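Local coordinates for protein endo-1,4-beta-mannanase (Eisenia fetida, PDB 5Y6T) that probably hydrolyses internal beta-1,4-mannosidic linkages of mannan polysaccharides as a cold-adapted family GH5 endo-mannanase of the earthworm Eisenia fetida, at residues 21-25 / 320-324; 58-63 / 345-349; 65-69 / 323-327; 159-163 / 222-226; 262-268 / 291-297. All coordinates share one frame; numbering follows the deposited sequence. Where two conformers were deposited one is given.

Contact 1: 21-25 / 320-324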
# COMPACT_ATOMS: atom_id res chain seq x y z
N LYS A 21 5.76 -20.09 1.37
CA LYS A 21 4.90 -19.06 1.92
C LYS A 21 5.71 -18.10 2.78
O LYS A 21 6.57 -18.52 3.60
CB LYS A 21 3.76 -19.64 2.74
CG LYS A 21 2.86 -18.58 3.36
CD LYS A 21 1.88 -19.24 4.33
CE LYS A 21 0.82 -18.32 4.84
NZ LYS A 21 -0.18 -18.00 3.81
N VAL A 22 5.49 -16.81 2.55
CA VAL A 22 6.24 -15.75 3.29
C VAL A 22 5.22 -14.79 3.88
O VAL A 22 4.16 -14.60 3.34
CB VAL A 22 7.26 -15.02 2.39
CG1 VAL A 22 8.40 -15.97 2.06
CG2 VAL A 22 6.66 -14.50 1.09
N PHE A 23 5.61 -14.14 4.98
CA PHE A 23 4.75 -13.17 5.65
C PHE A 23 5.48 -11.83 5.69
O PHE A 23 6.61 -11.79 6.12
CB PHE A 23 4.50 -13.66 7.07
CG PHE A 23 3.61 -12.77 7.89
CD1 PHE A 23 4.15 -11.74 8.62
CD2 PHE A 23 2.21 -12.95 7.89
CE1 PHE A 23 3.33 -10.90 9.38
CE2 PHE A 23 1.40 -12.14 8.67
CZ PHE A 23 1.96 -11.16 9.44
N MET A 24 4.84 -10.74 5.29
CA MET A 24 5.52 -9.46 5.29
C MET A 24 5.35 -8.80 6.66
O MET A 24 4.28 -8.29 7.00
CB MET A 24 4.92 -8.53 4.21
CG MET A 24 5.01 -9.09 2.80
SD MET A 24 6.68 -9.20 2.16
CE MET A 24 7.10 -10.91 2.57
N SER A 25 6.43 -8.76 7.44
CA SER A 25 6.42 -8.17 8.75
C SER A 25 7.29 -6.93 8.78
O SER A 25 8.44 -7.03 8.45
CB SER A 25 6.93 -9.15 9.80
OG SER A 25 6.98 -8.61 11.09
N TYR A 320 -3.42 -13.93 7.79
CA TYR A 320 -2.96 -12.76 7.00
C TYR A 320 -1.57 -12.99 6.42
O TYR A 320 -0.81 -13.83 6.89
CB TYR A 320 -3.03 -11.48 7.84
CG TYR A 320 -4.42 -11.19 8.34
CD1 TYR A 320 -4.90 -11.78 9.51
CD2 TYR A 320 -5.33 -10.48 7.58
CE1 TYR A 320 -6.21 -11.60 9.95
CE2 TYR A 320 -6.60 -10.29 8.00
CZ TYR A 320 -7.07 -10.84 9.17
OH TYR A 320 -8.36 -10.65 9.53
N CYS A 321 -1.23 -12.27 5.34
CA CYS A 321 0.03 -12.41 4.70
C CYS A 321 1.05 -11.31 5.05
O CYS A 321 2.13 -11.26 4.51
CB CYS A 321 -0.11 -12.52 3.18
SG CYS A 321 -0.62 -10.99 2.33
N GLY A 322 0.67 -10.42 5.94
CA GLY A 322 1.57 -9.40 6.41
C GLY A 322 0.90 -8.52 7.46
O GLY A 322 -0.32 -8.56 7.67
N ALA A 323 1.79 -7.74 8.10
CA ALA A 323 1.45 -6.77 9.09
C ALA A 323 2.47 -5.62 9.05
O ALA A 323 3.63 -5.88 9.22
CB ALA A 323 1.45 -7.46 10.43
N TRP A 324 1.99 -4.41 8.74
CA TRP A 324 2.82 -3.23 8.72
C TRP A 324 2.29 -2.21 9.70
O TRP A 324 1.23 -1.69 9.50
CB TRP A 324 2.91 -2.61 7.36
CG TRP A 324 3.57 -3.50 6.32
CD1 TRP A 324 4.67 -4.28 6.49
CD2 TRP A 324 3.19 -3.64 4.96
NE1 TRP A 324 4.97 -4.91 5.32
CE2 TRP A 324 4.06 -4.53 4.36
CE3 TRP A 324 2.15 -3.10 4.19
CZ2 TRP A 324 3.94 -4.89 3.00
CZ3 TRP A 324 2.03 -3.45 2.86
CH2 TRP A 324 2.93 -4.31 2.26
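Phe23 carries CG trans to its own amide nitrogen (chi1 -179°), which swings the phenyl ring out of 21-25 and lays it against the backbone of 320-324. One ring face receives Gly322, whose CA stands 3.6 Å from the centroid of the Phe23 ring in a CH-pi contact, placed off-centre toward the rim. At the ring edge, Phe23 CD2 comes within 3.3 Å of Tyr320 O, while CZ ends 3.9 Å from Ala323 CB. Met24 bends the other way: with both chi1 and chi2 near -60°, its thioether turns away and the nearer CB rests 3.8 Å from Trp324 NE1, an N-H already committed to Ser65. Between these side chains runs a short parallel ladder. Met24 N donates to Cys321 O at 2.9 Å, and Met24 O accepts from Ala323 N at 2.8 Å, so one residue grips the partner strand on both sides of Gly322. The side chain of Met24 lies on the sheet face that meets Leu15 of strand 14-17. Ser25 and Ala323 occupy the other face, against Phe312 of helix 308-317, and Phe23 meets Tyr316 of that helix edge-to-face. Pairing of the first barrel strand, 20-28, with the last, 322-325, is the seam that closes a (beta/alpha)8 barrel, the fold of GH5 enzymes.

Contact 2: 58-63 / 345-349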
# COMPACT_ATOMS: atom_id res chain seq x y z
N ILE A 58 14.93 -1.47 10.65
CA ILE A 58 13.84 -2.44 10.53
C ILE A 58 14.37 -3.87 10.48
O ILE A 58 13.89 -4.73 11.23
CB ILE A 58 12.93 -2.08 9.34
CG1 ILE A 58 12.14 -0.82 9.69
CG2 ILE A 58 12.05 -3.28 8.99
CD1 ILE A 58 11.39 -0.19 8.55
N LYS A 59 15.36 -4.12 9.64
CA LYS A 59 15.92 -5.44 9.54
C LYS A 59 16.52 -5.86 10.86
O LYS A 59 16.42 -7.02 11.26
CB LYS A 59 16.88 -5.57 8.36
CG LYS A 59 17.50 -6.97 8.24
CD LYS A 59 16.44 -8.00 7.77
CE LYS A 59 16.05 -9.05 8.80
NZ LYS A 59 14.88 -9.89 8.34
N ALA A 60 17.24 -4.95 11.51
CA ALA A 60 17.88 -5.27 12.80
C ALA A 60 16.90 -5.78 13.89
O ALA A 60 17.29 -6.61 14.69
CB ALA A 60 18.66 -4.11 13.31
N GLU A 61 15.64 -5.34 13.82
CA GLU A 61 14.60 -5.68 14.77
C GLU A 61 13.87 -6.95 14.36
O GLU A 61 12.99 -7.46 15.10
CB GLU A 61 13.62 -4.50 14.90
CG GLU A 61 14.21 -3.22 15.45
CD GLU A 61 14.84 -3.29 16.81
OE1 GLU A 61 14.66 -4.29 17.55
OE2 GLU A 61 15.54 -2.25 17.11
N GLY A 62 14.21 -7.45 13.19
CA GLY A 62 13.57 -8.65 12.62
C GLY A 62 12.50 -8.46 11.57
O GLY A 62 11.92 -9.44 11.09
N GLY A 63 12.29 -7.23 11.12
CA GLY A 63 11.31 -7.03 10.06
C GLY A 63 11.91 -7.45 8.75
O GLY A 63 13.16 -7.53 8.58
N LEU A 345 8.01 -6.45 15.64
CA LEU A 345 8.93 -7.09 14.72
C LEU A 345 9.72 -8.16 15.45
O LEU A 345 9.89 -9.28 14.97
CB LEU A 345 9.85 -6.10 14.05
CG LEU A 345 9.14 -4.96 13.29
CD1 LEU A 345 10.23 -4.18 12.61
CD2 LEU A 345 8.14 -5.54 12.32
N ASN A 346 10.21 -7.81 16.65
CA ASN A 346 10.97 -8.77 17.43
C ASN A 346 10.20 -10.05 17.66
O ASN A 346 10.72 -11.16 17.54
CB ASN A 346 11.36 -8.26 18.81
CG ASN A 346 12.26 -7.02 18.86
OD1 ASN A 346 12.24 -6.36 19.91
ND2 ASN A 346 12.98 -6.67 17.81
N HIS A 347 8.93 -9.91 17.99
CA HIS A 347 8.08 -11.06 18.27
C HIS A 347 7.97 -12.07 17.13
O HIS A 347 7.92 -13.29 17.36
CB HIS A 347 6.71 -10.58 18.66
CG HIS A 347 5.74 -11.69 18.91
ND1 HIS A 347 5.86 -12.58 19.95
CD2 HIS A 347 4.63 -12.06 18.21
CE1 HIS A 347 4.86 -13.46 19.90
NE2 HIS A 347 4.10 -13.18 18.84
N LEU A 348 7.94 -11.60 15.88
CA LEU A 348 7.84 -12.51 14.72
C LEU A 348 9.15 -13.05 14.20
O LEU A 348 9.17 -13.97 13.39
CB LEU A 348 7.04 -11.91 13.55
CG LEU A 348 5.60 -11.60 13.97
CD1 LEU A 348 4.87 -11.09 12.76
CD2 LEU A 348 4.85 -12.79 14.56
N ARG A 349 10.23 -12.44 14.63
CA ARG A 349 11.56 -12.83 14.12
C ARG A 349 11.75 -14.35 14.30
O ARG A 349 11.41 -14.94 15.37
CB ARG A 349 12.67 -12.10 14.86
CG ARG A 349 14.02 -12.33 14.19
CD ARG A 349 15.27 -11.92 14.87
NE ARG A 349 15.17 -10.95 15.92
CZ ARG A 349 15.74 -9.76 15.93
NH1 ARG A 349 16.42 -9.34 14.88
NH2 ARG A 349 15.67 -9.01 17.00
O HOH W 1 17.73 -9.49 12.38
O HOH W 2 9.32 -9.56 12.30
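A Schellman motif ends helix 42-60 at Gly62, and Asn346 and Arg349, at the C-terminal end of helix 338-348, dock on its last carbonyl groups. The amide of Asn346 works as a two-pronged donor: ND2 reaches Glu61 O at 2.8 Å and Glu61 OE1 at 2.9 Å, the latter nearly straight at 169° and on the anti lone pair. Glu61 makes this possible by folding back on itself, chi1 -63° and chi2 -58°, which brings its carboxylate alongside the Asn346 side chain. Arg349 approaches from just beyond the end of its helix. Its NH1 donates to Ala60 O at 2.9 Å, from above the carbonyl plane, and the same guanidinium lays one face over the peptide joining Glu61 to Gly62. A water accepts weakly from Arg349 NH1 and donates to Lys59 O, while a second water spans Gly62 O and Leu345 O. On the buried side, Leu345 CD1 packs 4.2 Å from Ile58 CG2. Lys59 ties the turn down from within, its NZ donating to Gly63 O at 2.9 Å. Carbonyl groups of the last helical turn and just after it thus gain donors from side chains and solvent. Such C-terminal capping here joins the helices that follow the first and last strands, neighbours in the outer layer of a (beta/alpha)8 barrel.

Contact 3: 65-69 / 323-327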
# COMPACT_ATOMS: atom_id res chain seq x y z
N SER A 65 10.24 -6.10 5.68
CA SER A 65 9.54 -5.33 4.70
C SER A 65 9.21 -3.97 5.22
O SER A 65 9.26 -3.69 6.42
CB SER A 65 8.29 -6.10 4.25
OG SER A 65 7.48 -6.42 5.38
N LEU A 66 8.79 -3.13 4.28
CA LEU A 66 8.39 -1.78 4.57
C LEU A 66 7.46 -1.23 3.51
O LEU A 66 7.51 -1.65 2.36
CB LEU A 66 9.62 -0.85 4.80
CG LEU A 66 10.50 -0.48 3.62
CD1 LEU A 66 9.94 0.65 2.74
CD2 LEU A 66 11.88 -0.22 4.09
N ARG A 67 6.65 -0.26 3.89
CA ARG A 67 5.77 0.46 2.97
C ARG A 67 6.12 1.93 2.99
O ARG A 67 6.21 2.53 4.05
CB ARG A 67 4.30 0.25 3.39
CG ARG A 67 3.24 0.92 2.51
CD ARG A 67 1.89 0.29 2.89
NE ARG A 67 0.74 0.89 2.20
CZ ARG A 67 -0.07 1.79 2.75
NH1 ARG A 67 0.18 2.38 3.93
NH2 ARG A 67 -1.14 2.17 2.04
N ILE A 68 6.32 2.50 1.83
CA ILE A 68 6.78 3.87 1.71
C ILE A 68 6.00 4.60 0.61
O ILE A 68 5.60 4.03 -0.43
CB ILE A 68 8.30 3.92 1.39
CG1 ILE A 68 8.80 5.38 1.51
CG2 ILE A 68 8.66 3.28 0.04
CD1 ILE A 68 10.29 5.48 1.77
N TRP A 69 5.79 5.88 0.82
CA TRP A 69 4.92 6.68 -0.04
C TRP A 69 5.72 7.66 -0.87
O TRP A 69 6.72 8.22 -0.37
CB TRP A 69 3.93 7.46 0.78
CG TRP A 69 2.95 6.70 1.62
CD1 TRP A 69 2.90 5.35 1.87
CD2 TRP A 69 1.86 7.27 2.34
NE1 TRP A 69 1.85 5.07 2.75
CE2 TRP A 69 1.20 6.23 3.04
CE3 TRP A 69 1.38 8.58 2.50
CZ2 TRP A 69 0.08 6.47 3.86
CZ3 TRP A 69 0.27 8.79 3.29
CH2 TRP A 69 -0.36 7.75 3.96
N ALA A 323 1.79 -7.74 8.10
CA ALA A 323 1.45 -6.77 9.09
C ALA A 323 2.47 -5.62 9.05
O ALA A 323 3.63 -5.88 9.22
CB ALA A 323 1.45 -7.46 10.43
N TRP A 324 1.99 -4.41 8.74
CA TRP A 324 2.82 -3.23 8.72
C TRP A 324 2.29 -2.21 9.70
O TRP A 324 1.23 -1.69 9.50
CB TRP A 324 2.91 -2.61 7.36
CG TRP A 324 3.57 -3.50 6.32
CD1 TRP A 324 4.67 -4.28 6.49
CD2 TRP A 324 3.19 -3.64 4.96
NE1 TRP A 324 4.97 -4.91 5.32
CE2 TRP A 324 4.06 -4.53 4.36
CE3 TRP A 324 2.15 -3.10 4.19
CZ2 TRP A 324 3.94 -4.89 3.00
CZ3 TRP A 324 2.03 -3.45 2.86
CH2 TRP A 324 2.93 -4.31 2.26
N SER A 325 3.08 -1.94 10.75
CA SER A 325 2.69 -0.96 11.76
C SER A 325 2.80 0.48 11.27
O SER A 325 3.51 0.78 10.30
CB SER A 325 3.52 -1.20 13.01
OG SER A 325 4.90 -1.06 12.77
N TRP A 326 2.14 1.38 12.00
CA TRP A 326 2.08 2.78 11.69
C TRP A 326 2.80 3.59 12.84
O TRP A 326 2.34 3.56 13.98
CB TRP A 326 0.63 3.27 11.54
CG TRP A 326 0.58 4.67 11.04
CD1 TRP A 326 0.42 5.81 11.79
CD2 TRP A 326 0.79 5.09 9.70
NE1 TRP A 326 0.55 6.94 10.97
CE2 TRP A 326 0.72 6.51 9.67
CE3 TRP A 326 0.98 4.40 8.48
CZ2 TRP A 326 0.91 7.26 8.49
CZ3 TRP A 326 1.12 5.15 7.32
CH2 TRP A 326 1.08 6.56 7.34
N GLN A 327 3.81 4.38 12.52
CA GLN A 327 4.68 4.37 11.35
C GLN A 327 6.11 4.65 11.91
O GLN A 327 6.28 5.19 13.02
CB GLN A 327 4.38 5.42 10.30
CG GLN A 327 4.28 6.83 10.85
CD GLN A 327 3.99 7.90 9.76
OE1 GLN A 327 4.36 7.76 8.57
NE2 GLN A 327 3.36 9.01 10.17
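Ser65 and Trp324 form the close-fitting end of this contact. Trp324 NE1 donates to Ser65 OG at 2.9 Å, with the oxygen lying in the indole plane and the bond fairly straight at 160°; chi1 of 56° lodges that hydroxyl between the amide nitrogen and carbonyl carbon of its own residue. Beside it, the extended Arg67 chain crosses the indole of Trp324 at about a right angle, its CB over one face and its CD 3.6 Å from CE3. The guanidinium has passed beyond the ring, though its plane is tilted only 12° from that of the indole. Salt bridges to Glu163 and Glu297, and hydrogen bonds to Asn28 and Asn166, hold it there. The segments are not paired as strands: their axes pass 7.9 Å apart, because strand 20-28 runs between them in the sheet, and the side chains meet across the inside of the (beta/alpha)8 barrel. Toward the C-terminal ends of these strands, where barrels of this kind have their active-site cleft, the contact thins to two tryptophans. Trp69 CZ2 touches Trp326 CH2 at 3.6 Å, yet the six-membered rings are 5.6 Å apart at their centroids, with their planes inclined to each other. On this looser side, small molecules probably taken from the crystallisation liquor have settled: a Tris molecule next to the Trp326 side chain and an isopropanol near Trp69. The peptide bond after Trp326 is cis, and Gln327 CB sits over the centre of the Trp326 indole.

Contact 4: 159-163 / 222-226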
# COMPACT_ATOMS: atom_id res chain seq x y z
N LEU A 159 12.14 -5.12 -4.69
CA LEU A 159 10.86 -4.45 -4.96
C LEU A 159 9.77 -5.47 -4.71
O LEU A 159 9.55 -6.36 -5.53
CB LEU A 159 10.81 -3.94 -6.37
CG LEU A 159 9.62 -3.16 -6.93
CD1 LEU A 159 8.81 -2.47 -5.85
CD2 LEU A 159 10.06 -2.19 -8.03
N GLY A 160 9.10 -5.37 -3.60
CA GLY A 160 8.05 -6.32 -3.30
C GLY A 160 6.78 -6.09 -4.08
O GLY A 160 6.15 -7.07 -4.54
N GLY A 161 6.40 -4.82 -4.20
CA GLY A 161 5.25 -4.45 -4.95
C GLY A 161 4.95 -2.97 -4.99
O GLY A 161 5.58 -2.18 -4.29
N TRP A 162 4.05 -2.63 -5.87
CA TRP A 162 3.54 -1.26 -6.03
C TRP A 162 2.12 -1.20 -5.47
O TRP A 162 1.40 -2.20 -5.45
CB TRP A 162 3.49 -0.87 -7.50
CG TRP A 162 4.81 -0.74 -8.19
CD1 TRP A 162 5.47 -1.75 -8.84
CD2 TRP A 162 5.67 0.39 -8.22
NE1 TRP A 162 6.65 -1.33 -9.32
CE2 TRP A 162 6.81 0.01 -9.00
CE3 TRP A 162 5.56 1.72 -7.76
CZ2 TRP A 162 7.92 0.86 -9.18
CZ3 TRP A 162 6.62 2.57 -8.00
CH2 TRP A 162 7.76 2.16 -8.76
N GLU A 163 1.68 0.02 -5.14
CA GLU A 163 0.37 0.30 -4.63
C GLU A 163 -0.08 1.62 -5.20
O GLU A 163 0.61 2.62 -5.07
CB GLU A 163 0.34 0.38 -3.09
CG GLU A 163 -0.99 0.67 -2.49
CD GLU A 163 -1.02 0.61 -0.98
OE1 GLU A 163 -0.11 -0.01 -0.37
OE2 GLU A 163 -1.93 1.18 -0.40
N VAL A 222 5.59 -8.11 -11.35
CA VAL A 222 5.48 -7.46 -10.07
C VAL A 222 4.09 -7.58 -9.51
O VAL A 222 3.08 -7.57 -10.25
CB VAL A 222 5.94 -5.98 -10.10
CG1 VAL A 222 4.95 -5.14 -10.85
CG2 VAL A 222 6.19 -5.46 -8.73
N ILE A 223 3.99 -7.66 -8.20
CA ILE A 223 2.66 -7.62 -7.61
C ILE A 223 2.20 -6.19 -7.26
O ILE A 223 2.99 -5.26 -7.07
CB ILE A 223 2.56 -8.56 -6.41
CG1 ILE A 223 3.12 -7.88 -5.27
CG2 ILE A 223 3.23 -9.90 -6.66
CD1 ILE A 223 2.04 -7.22 -4.52
N VAL A 224 0.89 -6.00 -7.21
CA VAL A 224 0.28 -4.73 -6.89
C VAL A 224 -0.72 -4.98 -5.75
O VAL A 224 -1.37 -6.03 -5.65
CB VAL A 224 -0.38 -4.11 -8.12
CG1 VAL A 224 -1.14 -2.85 -7.77
CG2 VAL A 224 0.69 -3.89 -9.20
N THR A 225 -0.79 -4.01 -4.85
CA THR A 225 -1.78 -4.05 -3.77
C THR A 225 -2.52 -2.68 -3.76
O THR A 225 -2.25 -1.79 -4.59
CB THR A 225 -1.13 -4.45 -2.42
OG1 THR A 225 -2.17 -4.63 -1.41
CG2 THR A 225 0.00 -3.47 -1.96
N LEU A 226 -3.43 -2.53 -2.79
CA LEU A 226 -4.26 -1.35 -2.61
C LEU A 226 -4.73 -1.39 -1.15
O LEU A 226 -5.37 -2.35 -0.72
CB LEU A 226 -5.47 -1.47 -3.62
CG LEU A 226 -6.42 -0.26 -3.67
CD1 LEU A 226 -7.21 0.07 -2.43
CD2 LEU A 226 -5.71 0.96 -4.17
O HOH W 3 6.49 -8.55 -6.75
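Glu163 runs out along Thr225 and Leu226 of the adjacent strand, and its atoms can be followed one by one. Glu163 CB lies 3.7 Å from Thr225 O, with Thr225 CG2 only slightly farther. Glu163 CG, trans to the amide nitrogen at chi1 180°, comes 3.5 Å from Thr225 O and 3.8 Å from Leu226 CA. The chain stays extended, taking CD past Leu226 CA to the carboxylate, where Glu163 OE1 has Thr225 CG2 at 3.8 Å and accepts a hydrogen bond from Gln264. OE2 receives Gly227 N and forms a salt bridge with Arg67, so both oxygens are held and the rotation of the group is fixed. Behind this side chain the two strands run parallel, their directions 47° apart. Trp162 supplies both direct backbone bonds: its N donates to Ile223 O at 3.1 Å, and its O accepts from Thr225 N at 2.9 Å. Before them the strands splay, and a water takes the place of a direct bond, donating to Gly160 O and accepting from Ile223 N. Trp162 turns to the opposite face from Glu163, where its CD1 meets Val222 CG2 at 3.8 Å. This division is that of a (beta/alpha)8 barrel, with Glu163 pointing into the core of the barrel and Trp162 into the helical layer. There the indole packs against Met149 and Val150 of helix 135-152 and Ile215 of helix 201-218, while strand 112-119 flanks 159-163 on the side away from 222-226.

Contact 5: 262-268 / 291-297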
# COMPACT_ATOMS: atom_id res chain seq x y z
N PHE A 262 -2.77 -8.80 -3.87
CA PHE A 262 -3.22 -9.01 -2.49
C PHE A 262 -4.01 -7.82 -1.96
O PHE A 262 -3.73 -6.64 -2.27
CB PHE A 262 -2.15 -9.50 -1.53
CG PHE A 262 -0.99 -8.54 -1.24
CD1 PHE A 262 -1.09 -7.58 -0.26
CD2 PHE A 262 0.19 -8.64 -1.94
CE1 PHE A 262 -0.02 -6.78 0.09
CE2 PHE A 262 1.26 -7.80 -1.62
CZ PHE A 262 1.14 -6.87 -0.63
N TYR A 263 -5.06 -8.16 -1.26
CA TYR A 263 -5.90 -7.19 -0.53
C TYR A 263 -5.05 -6.67 0.69
O TYR A 263 -4.04 -7.27 1.11
CB TYR A 263 -7.20 -7.81 -0.06
CG TYR A 263 -8.06 -8.24 -1.20
CD1 TYR A 263 -8.60 -7.31 -2.10
CD2 TYR A 263 -8.37 -9.55 -1.41
CE1 TYR A 263 -9.37 -7.70 -3.16
CE2 TYR A 263 -9.17 -9.95 -2.49
CZ TYR A 263 -9.66 -9.00 -3.39
OH TYR A 263 -10.48 -9.29 -4.45
N GLN A 264 -5.47 -5.51 1.18
CA GLN A 264 -4.74 -4.86 2.26
C GLN A 264 -5.74 -4.01 3.05
O GLN A 264 -6.28 -3.06 2.52
CB GLN A 264 -3.62 -4.00 1.67
CG GLN A 264 -2.90 -3.18 2.71
CD GLN A 264 -1.91 -2.16 2.21
OE1 GLN A 264 -1.62 -1.18 2.92
NE2 GLN A 264 -1.48 -2.29 1.00
N MET A 265 -6.00 -4.38 4.28
CA MET A 265 -6.90 -3.66 5.13
C MET A 265 -6.13 -2.99 6.23
O MET A 265 -5.34 -3.61 6.90
CB MET A 265 -7.84 -4.68 5.81
CG MET A 265 -8.75 -5.35 4.79
SD MET A 265 -9.74 -6.50 5.69
CE MET A 265 -10.89 -7.08 4.48
N HIS A 266 -6.34 -1.71 6.40
CA HIS A 266 -5.84 -0.97 7.56
C HIS A 266 -6.87 -1.02 8.69
O HIS A 266 -8.07 -1.27 8.44
CB HIS A 266 -5.66 0.48 7.18
CG HIS A 266 -4.70 0.65 6.05
ND1 HIS A 266 -4.53 1.85 5.37
CD2 HIS A 266 -3.94 -0.26 5.39
CE1 HIS A 266 -3.65 1.67 4.42
NE2 HIS A 266 -3.27 0.41 4.41
N THR A 267 -6.42 -0.90 9.94
CA THR A 267 -7.43 -0.93 10.97
C THR A 267 -6.97 -0.13 12.15
O THR A 267 -5.84 -0.31 12.66
CB THR A 267 -7.86 -2.36 11.38
OG1 THR A 267 -9.02 -2.31 12.31
CG2 THR A 267 -6.66 -3.14 12.04
N TYR A 268 -7.86 0.75 12.58
CA TYR A 268 -7.66 1.54 13.80
C TYR A 268 -8.94 1.58 14.59
O TYR A 268 -10.05 1.50 14.03
CB TYR A 268 -7.33 2.95 13.42
CG TYR A 268 -6.00 3.06 12.67
CD1 TYR A 268 -4.78 3.12 13.38
CD2 TYR A 268 -5.95 3.10 11.28
CE1 TYR A 268 -3.60 3.34 12.71
CE2 TYR A 268 -4.76 3.26 10.59
CZ TYR A 268 -3.56 3.34 11.30
OH TYR A 268 -2.37 3.55 10.64
N LYS A 291 -7.83 -13.47 -2.77
CA LYS A 291 -6.41 -13.08 -2.76
C LYS A 291 -6.03 -13.09 -1.29
O LYS A 291 -6.89 -12.92 -0.41
CB LYS A 291 -6.22 -11.64 -3.29
CG LYS A 291 -6.84 -11.44 -4.67
CD LYS A 291 -6.64 -9.98 -5.13
CE LYS A 291 -7.47 -9.59 -6.35
NZ LYS A 291 -7.15 -10.39 -7.53
N PRO A 292 -4.73 -13.25 -1.02
CA PRO A 292 -4.25 -13.00 0.34
C PRO A 292 -4.54 -11.59 0.79
O PRO A 292 -4.85 -10.74 -0.06
CB PRO A 292 -2.73 -13.28 0.24
CG PRO A 292 -2.39 -13.55 -1.13
CD PRO A 292 -3.63 -13.39 -1.98
N ASN A 293 -4.43 -11.34 2.11
CA ASN A 293 -4.76 -10.07 2.73
C ASN A 293 -3.72 -9.72 3.74
O ASN A 293 -3.43 -10.52 4.61
CB ASN A 293 -6.12 -10.24 3.44
CG ASN A 293 -6.71 -8.95 3.93
OD1 ASN A 293 -6.32 -7.85 3.51
ND2 ASN A 293 -7.72 -9.06 4.73
N ASN A 294 -3.26 -8.48 3.69
CA ASN A 294 -2.22 -7.87 4.55
C ASN A 294 -2.82 -6.86 5.44
O ASN A 294 -3.54 -6.03 4.98
CB ASN A 294 -1.18 -7.26 3.65
CG ASN A 294 -0.04 -6.59 4.40
OD1 ASN A 294 -0.25 -5.90 5.39
ND2 ASN A 294 1.16 -6.74 3.89
N ILE A 295 -2.55 -6.90 6.77
CA ILE A 295 -3.04 -5.82 7.63
C ILE A 295 -1.96 -4.71 7.48
O ILE A 295 -0.98 -4.67 8.26
CB ILE A 295 -3.22 -6.27 9.08
CG1 ILE A 295 -4.03 -7.58 9.18
CG2 ILE A 295 -3.83 -5.12 9.89
CD1 ILE A 295 -4.39 -8.03 10.62
N GLY A 296 -2.21 -3.81 6.52
CA GLY A 296 -1.21 -2.86 5.97
C GLY A 296 -0.92 -1.65 6.85
O GLY A 296 0.01 -0.90 6.61
N GLU A 297 -1.82 -1.37 7.82
CA GLU A 297 -1.59 -0.38 8.86
C GLU A 297 -2.40 -0.77 10.12
O GLU A 297 -3.53 -1.22 10.03
CB GLU A 297 -2.10 0.98 8.48
CG GLU A 297 -1.46 1.70 7.29
CD GLU A 297 -1.99 3.11 7.03
OE1 GLU A 297 -2.65 3.69 7.99
OE2 GLU A 297 -1.75 3.66 5.89
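Glu297 lies over the face of the His266 imidazole and meets Tyr268 through its hydroxyl, at the ring edge. With CG trans to the carbonyl carbon (chi1 -64°), the side chain runs on extended and carries its carboxylate along the imidazole. Glu297 CG stands over the centre of the His266 ring, 3.5 Å from the centroid, and the carboxylate continues the stack with its plane only 19° from the ring, OE2 lying 3.1 Å from His266 CE1. Tyr268 OH donates to Glu297 OE1 at 2.7 Å, on the anti side and somewhat out of the carboxylate plane. OE2, already bridged to Arg67, has a hydrogen bond to a bound Tris molecule, consistent with a pocket at the end of the seventh strand, where GH5 enzymes carry a catalytic glutamate. A second shell orients the imidazole: His266 NE2 donates to Gln264 OE1 at 2.7 Å, with the oxygen in the ring plane, and ND1 bonds to Glu167. Further out the parallel backbone ladder sets the spacing, with Met265 N bonded to Asn294 O at 3.0 Å and Thr267 N to Glu297 O at 2.9 Å. Between these rungs the register slips by one residue at Gly296. At the far end, Lys291 draws its aliphatic chain across one face of the Tyr263 ring, CD 3.9 Å from the centroid, before its NZ reaches Asp246. Strand 262-266 is flanked on its other side by strand 223-228, and strand 293-297 by strand 322-325, which places this pair within the barrel wall.

How the contacts relate
Four of the five contacts belong to one curled sheet, the barrel wall. Contacts 4 and 5 follow each other along the chain, within the long span that contact 1 closes by joining strands 20-28 and 322-325. Contact 3 shares Ala323 and Trp324 with contact 1 but crosses the barrel interior, its centre 11 Å from those of contacts 1 and 5. Arg67 links it to contacts 4 and 5, and this internal polar network is consistent with holding Glu297 where a GH5 active site is expected. Contact 2 lies in the helical layer, 22 Å from contact 4; its segments alternate along the chain with those of contact 1, repeating the ring closure between helices 42-60 and 338-348.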